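Local coordinates for spherulin-4 (Aspergillus clavatus, PDB 5C5G), which is a glycoside hydrolase of the spherulin-4 family that probably acts on galactosaminogalactan, a fungal polysaccharide whose biosynthesis requires the related enzyme of Aspergillus fumigatus, at residues 15-20 and 53-58; 38-43 and 71-76; 109-114 and 143-148. One frame throughout, in Å; residues are numbered along the deposited sequence.

Contact 1. Residues 15-20 and 53-58; sequences YVYPAP and LPDGNY. With EDO (1,2-ethanediol), chain B.
P18 and N57 bring the two backbones closest, 5.7 Å between their CA atoms, where the loop 15-20, with P18 at the centre of an inverse gamma turn, meets the first turn of helix 56-66. The hydroxyl of Y17 joins the two sides. It donates to D55 OD2, with 2.6 Å between Y17 OH and D55 OD2, and meets that oxygen on its syn side, somewhat out of the carboxylate plane. It also accepts from N57, at 2.9 Å from Y17 OH to N57 ND2. That bond is nearly straight, 167° at the hydrogen, and lies in the amide plane. Y17 reaches this far because its CG is anti to the backbone N (chi1 -177°). The ring stands steeply to both flat groups, which meet it at the hydroxyl end.

D55 is the N-cap of the helix. While OD2 takes the tyrosine, OD1 accepts from the backbone of Y58, 3.1 Å between D55 OD1 and Y58 N, and more weakly from N57 N. Both carboxylate oxygens are therefore in use, and the cap is tied to the loop. N57 OD1 turns to R60, further along the helix.

P18 covers a face of the Y58 ring. Its CG sits 3.4 Å from the centroid of that ring, almost on the normal, a CH-pi contact. P18 CD comes to 3.3 Å from Y58 CZ.

At the other end of the loop, Y15 OH hydrogen-bonds O2 of an ethanediol, probably from the crystallisation liquor, 2.7 Å away. Y15 binds N-acetyl-D-galactosamine, which is absent from this model. This end of the loop therefore borders the sugar site at the C-terminal ends of the strands, the usual active-site end of a (beta/alpha) barrel.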
ATOM      1  N   TYR A  15      -9.207   3.001  -0.384  1.00 10.61           N
ATOM      2  CA  TYR A  15     -10.438   2.259  -0.668  1.00 10.53           C
ATOM      3  C   TYR A  15     -11.631   3.180  -0.411  1.00 13.86           C
ATOM      4  O   TYR A  15     -12.665   2.769   0.110  1.00 19.06           O
ATOM      5  CB  TYR A  15     -10.533   0.965   0.157  1.00 11.32           C
ATOM      6  CG  TYR A  15      -9.307   0.073   0.088  1.00 11.30           C
ATOM      7  CD1 TYR A  15      -8.355   0.214  -0.921  1.00 11.37           C
ATOM      8  CD2 TYR A  15      -9.080  -0.876   1.064  1.00 12.21           C
ATOM      9  CE1 TYR A  15      -7.245  -0.589  -0.964  1.00 11.40           C
ATOM     10  CE2 TYR A  15      -7.950  -1.693   1.029  1.00 13.34           C
ATOM     11  CZ  TYR A  15      -7.030  -1.521   0.009  1.00 12.24           C
ATOM     12  OH  TYR A  15      -5.899  -2.308  -0.021  1.00 14.48           O
ATOM     13  N   VAL A  16     -11.425   4.447  -0.711  1.00 15.05           N
ATOM     14  CA  VAL A  16     -12.438   5.481  -0.717  1.00 15.00           C
ATOM     15  C   VAL A  16     -13.047   5.511  -2.101  1.00 12.26           C
ATOM     16  O   VAL A  16     -12.328   5.599  -3.077  1.00 13.70           O
ATOM     17  CB  VAL A  16     -11.745   6.849  -0.489  1.00 18.98           C
ATOM     18  CG1 VAL A  16     -12.737   7.977  -0.496  1.00 21.10           C
ATOM     19  CG2 VAL A  16     -10.944   6.850   0.819  1.00 24.20           C
ATOM     20  N   TYR A  17     -14.368   5.443  -2.200  1.00 14.96           N
ATOM     21  CA  TYR A  17     -14.982   5.507  -3.514  1.00 16.11           C
ATOM     22  C   TYR A  17     -14.772   6.910  -4.123  1.00 13.65           C
ATOM     23  O   TYR A  17     -15.004   7.907  -3.452  1.00 15.40           O
ATOM     24  CB  TYR A  17     -16.470   5.173  -3.445  1.00 16.29           C
ATOM     25  CG  TYR A  17     -17.079   5.172  -4.816  1.00 18.08           C
ATOM     26  CD1 TYR A  17     -16.908   4.089  -5.656  1.00 18.24           C
ATOM     27  CD2 TYR A  17     -17.773   6.276  -5.294  1.00 18.40           C
ATOM     28  CE1 TYR A  17     -17.412   4.090  -6.930  1.00 19.68           C
ATOM     29  CE2 TYR A  17     -18.295   6.282  -6.573  1.00 19.63           C
ATOM     30  CZ  TYR A  17     -18.109   5.183  -7.382  1.00 18.16           C
ATOM     31  OH  TYR A  17     -18.608   5.176  -8.658  1.00 20.34           O
ATOM     32  N   PRO A  18     -14.327   6.986  -5.393  1.00 13.97           N
ATOM     33  CA  PRO A  18     -13.935   8.271  -6.000  1.00 15.51           C
ATOM     34  C   PRO A  18     -15.095   9.146  -6.486  1.00 14.98           C
ATOM     35  O   PRO A  18     -15.096   9.622  -7.625  1.00 17.10           O
ATOM     36  CB  PRO A  18     -13.042   7.838  -7.168  1.00 15.02           C
ATOM     37  CG  PRO A  18     -13.549   6.490  -7.531  1.00 15.89           C
ATOM     38  CD  PRO A  18     -13.939   5.847  -6.244  1.00 14.95           C
ATOM     39  N   ALA A  19     -16.063   9.374  -5.613  1.00 15.97           N
ATOM     40  CA  ALA A  19     -17.061  10.392  -5.874  1.00 18.19           C
ATOM     41  C   ALA A  19     -16.347  11.731  -6.047  1.00 19.51           C
ATOM     42  O   ALA A  19     -15.240  11.908  -5.539  1.00 18.71           O
ATOM     43  CB  ALA A  19     -18.031  10.469  -4.729  1.00 19.06           C
ATOM     44  N   PRO A  20     -16.954  12.667  -6.785  1.00 20.34           N
ATOM     45  CA  PRO A  20     -16.310  13.977  -6.917  1.00 20.36           C
ATOM     46  C   PRO A  20     -15.904  14.548  -5.558  1.00 21.05           C
ATOM     47  O   PRO A  20     -16.711  14.574  -4.626  1.00 22.30           O
ATOM     48  CB  PRO A  20     -17.392  14.822  -7.603  1.00 24.03           C
ATOM     49  CG  PRO A  20     -18.139  13.817  -8.419  1.00 24.31           C
ATOM     50  CD  PRO A  20     -18.192  12.583  -7.578  1.00 21.61           C
ATOM     51  N   LEU A  53     -12.487  -1.879 -17.953  1.00 12.09           N
ATOM     52  CA  LEU A  53     -12.247  -0.600 -17.307  1.00 12.25           C
ATOM     53  C   LEU A  53     -13.133  -0.470 -16.085  1.00 12.56           C
ATOM     54  O   LEU A  53     -14.184  -1.101 -16.012  1.00 13.40           O
ATOM     55  CB  LEU A  53     -12.537   0.550 -18.259  1.00 13.14           C
ATOM     56  CG  LEU A  53     -11.604   0.601 -19.464  1.00 15.55           C
ATOM     57  CD1 LEU A  53     -12.086   1.653 -20.433  1.00 20.75           C
ATOM     58  CD2 LEU A  53     -10.177   0.894 -19.057  1.00 18.30           C
ATOM     59  N   PRO A  54     -12.710   0.326 -15.111  1.00 11.71           N
ATOM     60  CA  PRO A  54     -13.548   0.614 -13.952  1.00 13.39           C
ATOM     61  C   PRO A  54     -14.562   1.690 -14.311  1.00 14.33           C
ATOM     62  O   PRO A  54     -14.651   2.109 -15.476  1.00 15.06           O
ATOM     63  CB  PRO A  54     -12.533   1.117 -12.932  1.00 13.80           C
ATOM     64  CG  PRO A  54     -11.552   1.854 -13.775  1.00 12.20           C
ATOM     65  CD  PRO A  54     -11.443   1.065 -15.060  1.00 12.45           C
ATOM     66  N   ASP A  55     -15.368   2.118 -13.341  1.00 14.71           N
ATOM     67  CA  ASP A  55     -16.460   3.028 -13.656  1.00 17.27           C
ATOM     68  C   ASP A  55     -15.973   4.448 -13.951  1.00 16.11           C
ATOM     69  O   ASP A  55     -14.781   4.736 -13.869  1.00 16.20           O
ATOM     70  CB  ASP A  55     -17.569   2.945 -12.597  1.00 17.30           C
ATOM     71  CG  ASP A  55     -17.248   3.662 -11.299  1.00 19.63           C
ATOM     72  OD1 ASP A  55     -16.401   4.575 -11.256  1.00 17.61           O
ATOM     73  OD2 ASP A  55     -17.938   3.332 -10.304  1.00 21.78           O
ATOM     74  N   GLY A  56     -16.896   5.326 -14.305  1.00 17.09           N
ATOM     75  CA  GLY A  56     -16.538   6.645 -14.791  1.00 17.09           C
ATOM     76  C   GLY A  56     -15.929   7.538 -13.735  1.00 18.46           C
ATOM     77  O   GLY A  56     -15.192   8.471 -14.045  1.00 18.99           O
ATOM     78  N   ASN A  57     -16.261   7.283 -12.477  1.00 16.88           N
ATOM     79  CA  ASN A  57     -15.617   8.010 -11.390  1.00 16.27           C
ATOM     80  C   ASN A  57     -14.151   7.615 -11.284  1.00 15.29           C
ATOM     81  O   ASN A  57     -13.282   8.483 -11.171  1.00 15.79           O
ATOM     82  CB  ASN A  57     -16.350   7.772 -10.072  1.00 19.06           C
ATOM     83  CG  ASN A  57     -17.649   8.557  -9.976  1.00 20.99           C
ATOM     84  OD1 ASN A  57     -17.684   9.764 -10.230  1.00 22.47           O
ATOM     85  ND2 ASN A  57     -18.724   7.875  -9.604  1.00 21.31           N
ATOM     86  N   TYR A  58     -13.860   6.314 -11.337  1.00 13.78           N
ATOM     87  CA  TYR A  58     -12.479   5.863 -11.331  1.00 13.34           C
ATOM     88  C   TYR A  58     -11.728   6.360 -12.558  1.00 13.86           C
ATOM     89  O   TYR A  58     -10.571   6.777 -12.457  1.00 13.62           O
ATOM     90  CB  TYR A  58     -12.404   4.329 -11.244  1.00 12.90           C
ATOM     91  CG  TYR A  58     -12.494   3.817  -9.825  1.00 13.43           C
ATOM     92  CD1 TYR A  58     -11.381   3.863  -9.007  1.00 13.21           C
ATOM     93  CD2 TYR A  58     -13.670   3.314  -9.297  1.00 15.59           C
ATOM     94  CE1 TYR A  58     -11.425   3.427  -7.713  1.00 14.64           C
ATOM     95  CE2 TYR A  58     -13.719   2.879  -7.969  1.00 14.66           C
ATOM     96  CZ  TYR A  58     -12.578   2.941  -7.199  1.00 15.49           C
ATOM     97  OH  TYR A  58     -12.577   2.523  -5.886  1.00 18.07           O
TER
HETATM   98  C1  EDO B 401      -3.786  -2.261   3.760  1.00 20.20           C
HETATM   99  O1  EDO B 401      -2.802  -3.246   4.119  1.00 20.83           O
HETATM  100  C2  EDO B 401      -5.179  -2.837   3.514  1.00 16.62           C
HETATM  101  O2  EDO B 401      -5.247  -3.596   2.296  1.00 15.37           O

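Contact 2. Residues 38-43 and 71-76; sequences FTVVIN and VRLLGY
N43 and Y76 both carry CG anti to the backbone N (chi1 -178° and 177°), and this lays the amide of N43 flat over one face of the Y76 ring. The planes are 8° apart, and N43 CG is 3.5 Å from Y76 CG. V41 CG1 lies at the ring edge; its nearest Y76 atom is CB, at 3.9 Å.

Behind this pair, strand 38-42 and strand 71-78 run parallel. Five backbone bonds join them, from R72 N to F38 O, 2.8 Å, through to Y76 N and I42 O, 3.0 Å. On one face of the sheet L73 CD2 packs on V40, 3.8 Å from V40 CB. On the other, T39 CG2 meets L74 CD1 at 3.6 Å. Within its own strand, R72 NH2 bonds V71 O.

T39 OG1 bonds E227, and N43 OD1 bonds the backbone N of G47. Y76 OH bonds D116; Y76 and D116 both bind N-acetyl-D-galactosamine. The chemistry implies that the N43 amide, itself tied to G47, covers one face of the Y76 ring and, with the bond to D116, probably limits its movement in the sugar site.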
ATOM      1  N   PHE A  38       4.429   8.675  -2.288  1.00  9.78           N
ATOM      2  CA  PHE A  38       3.169   8.061  -1.906  1.00  9.60           C
ATOM      3  C   PHE A  38       2.967   6.787  -2.706  1.00 10.96           C
ATOM      4  O   PHE A  38       3.049   6.796  -3.935  1.00 12.31           O
ATOM      5  CB  PHE A  38       2.000   9.003  -2.188  1.00 10.73           C
ATOM      6  CG  PHE A  38       1.988  10.256  -1.351  1.00 10.30           C
ATOM      7  CD1 PHE A  38       2.761  11.349  -1.694  1.00 10.73           C
ATOM      8  CD2 PHE A  38       1.187  10.350  -0.241  1.00 10.14           C
ATOM      9  CE1 PHE A  38       2.744  12.506  -0.936  1.00 11.47           C
ATOM     10  CE2 PHE A  38       1.176  11.505   0.526  1.00 10.98           C
ATOM     11  CZ  PHE A  38       1.946  12.582   0.167  1.00 12.11           C
ATOM     12  N   THR A  39       2.683   5.700  -2.009  1.00  8.91           N
ATOM     13  CA  THR A  39       2.307   4.438  -2.630  1.00  9.27           C
ATOM     14  C   THR A  39       0.813   4.311  -2.427  1.00 10.05           C
ATOM     15  O   THR A  39       0.377   4.218  -1.278  1.00 10.61           O
ATOM     16  CB  THR A  39       3.004   3.263  -1.963  1.00  9.83           C
ATOM     17  OG1 THR A  39       4.417   3.424  -2.110  1.00 12.06           O
ATOM     18  CG2 THR A  39       2.584   1.947  -2.611  1.00 11.16           C
ATOM     19  N   VAL A  40       0.032   4.312  -3.501  1.00  8.98           N
ATOM     20  CA  VAL A  40      -1.411   4.441  -3.384  1.00  9.32           C
ATOM     21  C   VAL A  40      -2.066   3.222  -4.010  1.00  8.90           C
ATOM     22  O   VAL A  40      -1.938   2.987  -5.206  1.00 10.31           O
ATOM     23  CB  VAL A  40      -1.872   5.723  -4.072  1.00 10.04           C
ATOM     24  CG1 VAL A  40      -3.389   5.859  -4.007  1.00 11.62           C
ATOM     25  CG2 VAL A  40      -1.191   6.945  -3.460  1.00 11.39           C
ATOM     26  N   VAL A  41      -2.771   2.443  -3.199  1.00  8.88           N
ATOM     27  CA  VAL A  41      -3.455   1.264  -3.710  1.00  9.46           C
ATOM     28  C   VAL A  41      -4.872   1.642  -4.080  1.00  8.69           C
ATOM     29  O   VAL A  41      -5.622   2.159  -3.243  1.00 11.41           O
ATOM     30  CB  VAL A  41      -3.516   0.153  -2.666  1.00  9.45           C
ATOM     31  CG1 VAL A  41      -4.171  -1.074  -3.246  1.00 11.50           C
ATOM     32  CG2 VAL A  41      -2.111  -0.167  -2.145  1.00 12.10           C
ATOM     33  N   ILE A  42      -5.251   1.375  -5.308  1.00  9.63           N
ATOM     34  CA  ILE A  42      -6.640   1.584  -5.705  1.00 11.80           C
ATOM     35  C   ILE A  42      -7.291   0.222  -5.933  1.00 11.88           C
ATOM     36  O   ILE A  42      -6.639  -0.788  -6.256  1.00 13.05           O
ATOM     37  CB  ILE A  42      -6.776   2.543  -6.877  1.00 16.66           C
ATOM     38  CG1 ILE A  42      -5.952   2.049  -8.028  1.00 15.26           C
ATOM     39  CG2 ILE A  42      -6.313   3.983  -6.485  1.00 17.79           C
ATOM     40  CD1 ILE A  42      -6.651   1.092  -8.952  1.00 24.36           C
ATOM     41  N   ASN A  43      -8.594   0.203  -5.742  1.00 11.44           N
ATOM     42  CA  ASN A  43      -9.313  -1.038  -5.537  1.00  9.83           C
ATOM     43  C   ASN A  43     -10.773  -0.856  -5.923  1.00 10.14           C
ATOM     44  O   ASN A  43     -11.624  -0.656  -5.071  1.00 11.82           O
ATOM     45  CB  ASN A  43      -9.163  -1.425  -4.066  1.00 11.05           C
ATOM     46  CG  ASN A  43      -9.810  -2.720  -3.729  1.00 11.63           C
ATOM     47  OD1 ASN A  43     -10.216  -3.482  -4.610  1.00 11.50           O
ATOM     48  ND2 ASN A  43      -9.918  -3.000  -2.439  1.00 13.74           N
ATOM     49  N   VAL A  71       3.679  10.012  -6.888  1.00 12.06           N
ATOM     50  CA  VAL A  71       2.677   8.990  -6.627  1.00 10.92           C
ATOM     51  C   VAL A  71       3.015   7.731  -7.405  1.00 11.43           C
ATOM     52  O   VAL A  71       3.361   7.795  -8.590  1.00 12.76           O
ATOM     53  CB  VAL A  71       1.287   9.474  -7.093  1.00 11.61           C
ATOM     54  CG1 VAL A  71       0.249   8.335  -7.132  1.00 11.61           C
ATOM     55  CG2 VAL A  71       0.810  10.612  -6.203  1.00 13.86           C
ATOM     56  N   ARG A  72       2.881   6.597  -6.742  1.00  9.76           N
ATOM     57  CA  ARG A  72       2.951   5.298  -7.402  1.00  9.92           C
ATOM     58  C   ARG A  72       1.678   4.547  -7.116  1.00 10.01           C
ATOM     59  O   ARG A  72       1.464   4.060  -5.998  1.00 10.15           O
ATOM     60  CB  ARG A  72       4.152   4.501  -6.900  1.00 12.74           C
ATOM     61  CG  ARG A  72       5.498   5.096  -7.282  1.00 20.72           C
ATOM     62  CD  ARG A  72       5.711   5.120  -8.800  1.00 28.23           C
ATOM     63  NE  ARG A  72       7.003   5.713  -9.156  1.00 33.11           N
ATOM     64  CZ  ARG A  72       7.201   7.010  -9.364  1.00 37.06           C
ATOM     65  NH1 ARG A  72       8.413   7.454  -9.676  1.00 33.60           N
ATOM     66  NH2 ARG A  72       6.191   7.868  -9.268  1.00 29.86           N
ATOM     67  N   LEU A  73       0.806   4.480  -8.117  1.00  8.94           N
ATOM     68  CA  LEU A  73      -0.440   3.758  -8.003  1.00  8.87           C
ATOM     69  C   LEU A  73      -0.199   2.271  -8.180  1.00  8.35           C
ATOM     70  O   LEU A  73       0.566   1.846  -9.036  1.00  9.56           O
ATOM     71  CB  LEU A  73      -1.424   4.192  -9.082  1.00 10.10           C
ATOM     72  CG  LEU A  73      -1.927   5.615  -8.967  1.00 10.49           C
ATOM     73  CD1 LEU A  73      -2.750   5.978 -10.175  1.00 16.85           C
ATOM     74  CD2 LEU A  73      -2.754   5.836  -7.736  1.00 18.10           C
ATOM     75  N   LEU A  74      -0.908   1.491  -7.376  1.00  8.06           N
ATOM     76  CA  LEU A  74      -0.896   0.032  -7.481  1.00  7.89           C
ATOM     77  C   LEU A  74      -2.319  -0.466  -7.606  1.00  8.43           C
ATOM     78  O   LEU A  74      -3.227   0.042  -6.944  1.00  9.32           O
ATOM     79  CB  LEU A  74      -0.288  -0.607  -6.229  1.00  8.31           C
ATOM     80  CG  LEU A  74       1.102  -0.133  -5.793  1.00  9.25           C
ATOM     81  CD1 LEU A  74       1.507  -0.867  -4.526  1.00 10.50           C
ATOM     82  CD2 LEU A  74       2.146  -0.354  -6.843  1.00  9.94           C
ATOM     83  N   GLY A  75      -2.499  -1.505  -8.403  1.00  8.53           N
ATOM     84  CA  GLY A  75      -3.797  -2.160  -8.489  1.00  8.18           C
ATOM     85  C   GLY A  75      -3.949  -3.261  -7.446  1.00  8.36           C
ATOM     86  O   GLY A  75      -3.083  -4.136  -7.352  1.00  8.67           O
ATOM     87  N   TYR A  76      -5.046  -3.250  -6.697  1.00  8.26           N
ATOM     88  CA  TYR A  76      -5.354  -4.290  -5.719  1.00  8.52           C
ATOM     89  C   TYR A  76      -5.742  -5.596  -6.407  1.00  8.63           C
ATOM     90  O   TYR A  76      -6.631  -5.599  -7.267  1.00  8.43           O
ATOM     91  CB  TYR A  76      -6.516  -3.810  -4.844  1.00  9.65           C
ATOM     92  CG  TYR A  76      -7.013  -4.801  -3.818  1.00  8.86           C
ATOM     93  CD1 TYR A  76      -7.791  -5.890  -4.191  1.00  8.96           C
ATOM     94  CD2 TYR A  76      -6.754  -4.611  -2.471  1.00  9.76           C
ATOM     95  CE1 TYR A  76      -8.254  -6.789  -3.256  1.00 10.18           C
ATOM     96  CE2 TYR A  76      -7.220  -5.502  -1.524  1.00 11.17           C
ATOM     97  CZ  TYR A  76      -7.958  -6.598  -1.923  1.00 10.66           C
ATOM     98  OH  TYR A  76      -8.426  -7.501  -0.994  1.00 12.40           O
TER

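Contact 3. Residues 109-114 and 143-148; sequences AVRGIF and LGPDHY
D146 OD1 is gripped by two nitrogens of R111. The shorter bond comes from R111 NE, 2.7 Å from D146 OD1, and forms a salt bridge; a weaker one comes from R111 NH1 at 3.0 Å from the same oxygen. D146 OD1 lies close to the guanidinium plane of R111, but the N-H of NE reaches it from above the carboxylate plane. A bend in the arginine chain at chi3 (82°) turns the guanidinium back to the aspartate. P145 follows a cis peptide bond. Its CD lies over one guanidinium face, and P145 CG is 3.6 Å from R111 NH1. D146 OD2 pairs with R72 of strand 71-78, so the carboxylate stands between two arginines and probably offsets their charges.

The backbones pair beside this. Y148 N donates to R111 O at 2.9 Å. I113 N in turn donates to Y148 O, also at 2.9 Å. G112 lies between, its CA only 3.0 Å from Y148 O, and its buried N has no partner in the model. A water bridges the carbonyls of V110 and G144. L143 packs its CD2 on V110 CG2, 3.6 Å away, against helix 86-103.

This is the start of the parallel pairing of neighbouring strands 112-116 and 148-152, at the N-terminal end of a (beta/alpha) barrel, opposite the sugar site.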
ATOM      1  N   ALA A 109      -3.761   4.253 -15.497  1.00 11.63           N
ATOM      2  CA  ALA A 109      -2.770   3.199 -15.391  1.00 11.00           C
ATOM      3  C   ALA A 109      -2.290   3.086 -13.967  1.00 10.50           C
ATOM      4  O   ALA A 109      -2.336   4.060 -13.203  1.00 12.50           O
ATOM      5  CB  ALA A 109      -1.585   3.489 -16.296  1.00 13.13           C
ATOM      6  N   VAL A 110      -1.745   1.920 -13.649  1.00  9.87           N
ATOM      7  CA  VAL A 110      -1.036   1.704 -12.391  1.00  9.05           C
ATOM      8  C   VAL A 110       0.398   1.297 -12.703  1.00 10.88           C
ATOM      9  O   VAL A 110       0.719   0.936 -13.840  1.00 12.08           O
ATOM     10  CB  VAL A 110      -1.759   0.676 -11.499  1.00 10.03           C
ATOM     11  CG1 VAL A 110      -3.163   1.179 -11.125  1.00 10.62           C
ATOM     12  CG2 VAL A 110      -1.841  -0.670 -12.169  1.00 10.54           C
ATOM     13  N   ARG A 111       1.245   1.375 -11.683  1.00  9.53           N
ATOM     14  CA  ARG A 111       2.669   1.113 -11.807  1.00 10.26           C
ATOM     15  C   ARG A 111       3.102  -0.142 -11.050  1.00  9.91           C
ATOM     16  O   ARG A 111       4.292  -0.339 -10.799  1.00 10.34           O
ATOM     17  CB  ARG A 111       3.455   2.337 -11.322  1.00 14.48           C
ATOM     18  CG  ARG A 111       3.209   3.560 -12.203  1.00 20.44           C
ATOM     19  CD  ARG A 111       3.686   4.860 -11.591  1.00 29.37           C
ATOM     20  NE  ARG A 111       5.111   5.056 -11.800  1.00 34.98           N
ATOM     21  CZ  ARG A 111       5.676   6.164 -12.280  1.00 30.29           C
ATOM     22  NH1 ARG A 111       6.991   6.206 -12.417  1.00 35.38           N
ATOM     23  NH2 ARG A 111       4.953   7.233 -12.610  1.00 32.69           N
ATOM     24  N   GLY A 112       2.137  -0.997 -10.752  1.00  8.88           N
ATOM     25  CA  GLY A 112       2.408  -2.222 -10.046  1.00  9.53           C
ATOM     26  C   GLY A 112       1.140  -2.769  -9.445  1.00  8.33           C
ATOM     27  O   GLY A 112       0.041  -2.277  -9.707  1.00  8.63           O
ATOM     28  N   ILE A 113       1.309  -3.809  -8.638  1.00  8.07           N
ATOM     29  CA  ILE A 113       0.218  -4.571  -8.073  1.00  7.92           C
ATOM     30  C   ILE A 113       0.435  -4.769  -6.583  1.00  7.87           C
ATOM     31  O   ILE A 113       1.552  -5.052  -6.120  1.00  8.48           O
ATOM     32  CB  ILE A 113       0.100  -5.954  -8.757  1.00  8.07           C
ATOM     33  CG1 ILE A 113      -0.186  -5.791 -10.266  1.00  8.46           C
ATOM     34  CG2 ILE A 113      -0.952  -6.816  -8.099  1.00  9.27           C
ATOM     35  CD1 ILE A 113      -1.517  -5.159 -10.634  1.00  9.74           C
ATOM     36  N   PHE A 114      -0.668  -4.624  -5.855  1.00  7.47           N
ATOM     37  CA  PHE A 114      -0.767  -4.906  -4.423  1.00  7.61           C
ATOM     38  C   PHE A 114      -1.536  -6.209  -4.269  1.00  8.30           C
ATOM     39  O   PHE A 114      -2.726  -6.257  -4.573  1.00  8.88           O
ATOM     40  CB  PHE A 114      -1.521  -3.758  -3.753  1.00  8.46           C
ATOM     41  CG  PHE A 114      -1.831  -3.969  -2.299  1.00  8.56           C
ATOM     42  CD1 PHE A 114      -0.911  -3.658  -1.325  1.00  9.36           C
ATOM     43  CD2 PHE A 114      -3.077  -4.443  -1.897  1.00  9.42           C
ATOM     44  CE1 PHE A 114      -1.217  -3.814   0.025  1.00 11.34           C
ATOM     45  CE2 PHE A 114      -3.385  -4.590  -0.551  1.00 11.59           C
ATOM     46  CZ  PHE A 114      -2.462  -4.277   0.402  1.00 11.23           C
ATOM     47  N   LEU A 143       2.288  -1.952 -16.759  1.00 10.52           N
ATOM     48  CA  LEU A 143       2.558  -1.788 -15.330  1.00 10.34           C
ATOM     49  C   LEU A 143       3.889  -1.088 -15.077  1.00 11.54           C
ATOM     50  O   LEU A 143       4.362  -1.047 -13.945  1.00 11.56           O
ATOM     51  CB  LEU A 143       2.522  -3.147 -14.635  1.00 11.17           C
ATOM     52  CG  LEU A 143       1.193  -3.874 -14.757  1.00 10.12           C
ATOM     53  CD1 LEU A 143       1.306  -5.271 -14.177  1.00 12.07           C
ATOM     54  CD2 LEU A 143       0.072  -3.120 -14.082  1.00 11.58           C
ATOM     55  N   GLY A 144       4.491  -0.545 -16.132  1.00 12.47           N
ATOM     56  CA  GLY A 144       5.760   0.147 -16.020  1.00 12.32           C
ATOM     57  C   GLY A 144       5.611   1.619 -15.698  1.00 13.18           C
ATOM     58  O   GLY A 144       4.510   2.170 -15.673  1.00 16.57           O
ATOM     59  N   PRO A 145       6.745   2.283 -15.461  1.00 13.61           N
ATOM     60  CA  PRO A 145       8.079   1.679 -15.548  1.00 14.63           C
ATOM     61  C   PRO A 145       8.465   0.821 -14.348  1.00 13.72           C
ATOM     62  O   PRO A 145       9.419   0.038 -14.408  1.00 16.67           O
ATOM     63  CB  PRO A 145       9.000   2.899 -15.607  1.00 18.10           C
ATOM     64  CG  PRO A 145       8.253   3.957 -14.895  1.00 19.98           C
ATOM     65  CD  PRO A 145       6.813   3.735 -15.229  1.00 16.50           C
ATOM     66  N   ASP A 146       7.746   0.973 -13.245  1.00 12.29           N
ATOM     67  CA  ASP A 146       8.202   0.398 -11.987  1.00 12.11           C
ATOM     68  C   ASP A 146       7.920  -1.092 -11.824  1.00 11.72           C
ATOM     69  O   ASP A 146       8.707  -1.813 -11.234  1.00 11.47           O
ATOM     70  CB  ASP A 146       7.571   1.146 -10.818  1.00 13.90           C
ATOM     71  CG  ASP A 146       7.769   2.641 -10.921  1.00 22.19           C
ATOM     72  OD1 ASP A 146       7.077   3.275 -11.734  1.00 18.54           O
ATOM     73  OD2 ASP A 146       8.629   3.180 -10.196  1.00 34.85           O
ATOM     74  N   HIS A 147       6.769  -1.537 -12.300  1.00 10.20           N
ATOM     75  CA  HIS A 147       6.342  -2.920 -12.107  1.00 10.16           C
ATOM     76  C   HIS A 147       6.481  -3.331 -10.643  1.00 10.08           C
ATOM     77  O   HIS A 147       7.002  -4.393 -10.313  1.00 10.52           O
ATOM     78  CB  HIS A 147       7.153  -3.865 -12.990  1.00 11.97           C
ATOM     79  CG  HIS A 147       7.010  -3.600 -14.460  1.00 12.28           C
ATOM     80  ND1 HIS A 147       6.106  -4.274 -15.251  1.00 12.45           N
ATOM     81  CD2 HIS A 147       7.655  -2.736 -15.280  1.00 13.63           C
ATOM     82  CE1 HIS A 147       6.199  -3.839 -16.497  1.00 14.01           C
ATOM     83  NE2 HIS A 147       7.136  -2.909 -16.544  1.00 13.34           N
ATOM     84  N   TYR A 148       5.989  -2.475  -9.765  1.00  8.70           N
ATOM     85  CA  TYR A 148       6.127  -2.668  -8.324  1.00  8.82           C
ATOM     86  C   TYR A 148       5.260  -3.827  -7.851  1.00  8.10           C
ATOM     87  O   TYR A 148       4.168  -4.056  -8.375  1.00  9.73           O
ATOM     88  CB  TYR A 148       5.653  -1.392  -7.649  1.00 12.10           C
ATOM     89  CG  TYR A 148       6.292  -0.949  -6.360  1.00 22.81           C
ATOM     90  CD1 TYR A 148       7.623  -0.549  -6.314  1.00 25.37           C
ATOM     91  CD2 TYR A 148       5.529  -0.832  -5.203  1.00 23.91           C
ATOM     92  CE1 TYR A 148       8.186  -0.101  -5.128  1.00 30.45           C
ATOM     93  CE2 TYR A 148       6.079  -0.376  -4.016  1.00 24.74           C
ATOM     94  CZ  TYR A 148       7.403  -0.014  -3.985  1.00 33.36           C
ATOM     95  OH  TYR A 148       7.940   0.439  -2.801  1.00 33.85           O
TER
HETATM   96  O   HOH W   1       1.971   2.081 -15.967  1.00 16.26           O

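In the fold
Contacts 2 and 3 lie in one closed barrel of eight parallel strands, and contact 1 lies beyond the C-terminal ends of those strands. Strands 71-78 and 112-116 are neighbours, so contacts 2 and 3 join directly through backbone bonds, their centres about 9 Å apart. Contacts 1 and 2 have centres about 13 Å apart. Helix 56-66, which starts in contact 1, links the two strands of contact 2. The segments of contacts 1 and 2 alternate along the chain; contact 3 follows. Y15 touches Y76 and F114 near the sugar site. The pairing in contact 3 is at the other end of the barrel, about 19 Å from contact 1 between centres.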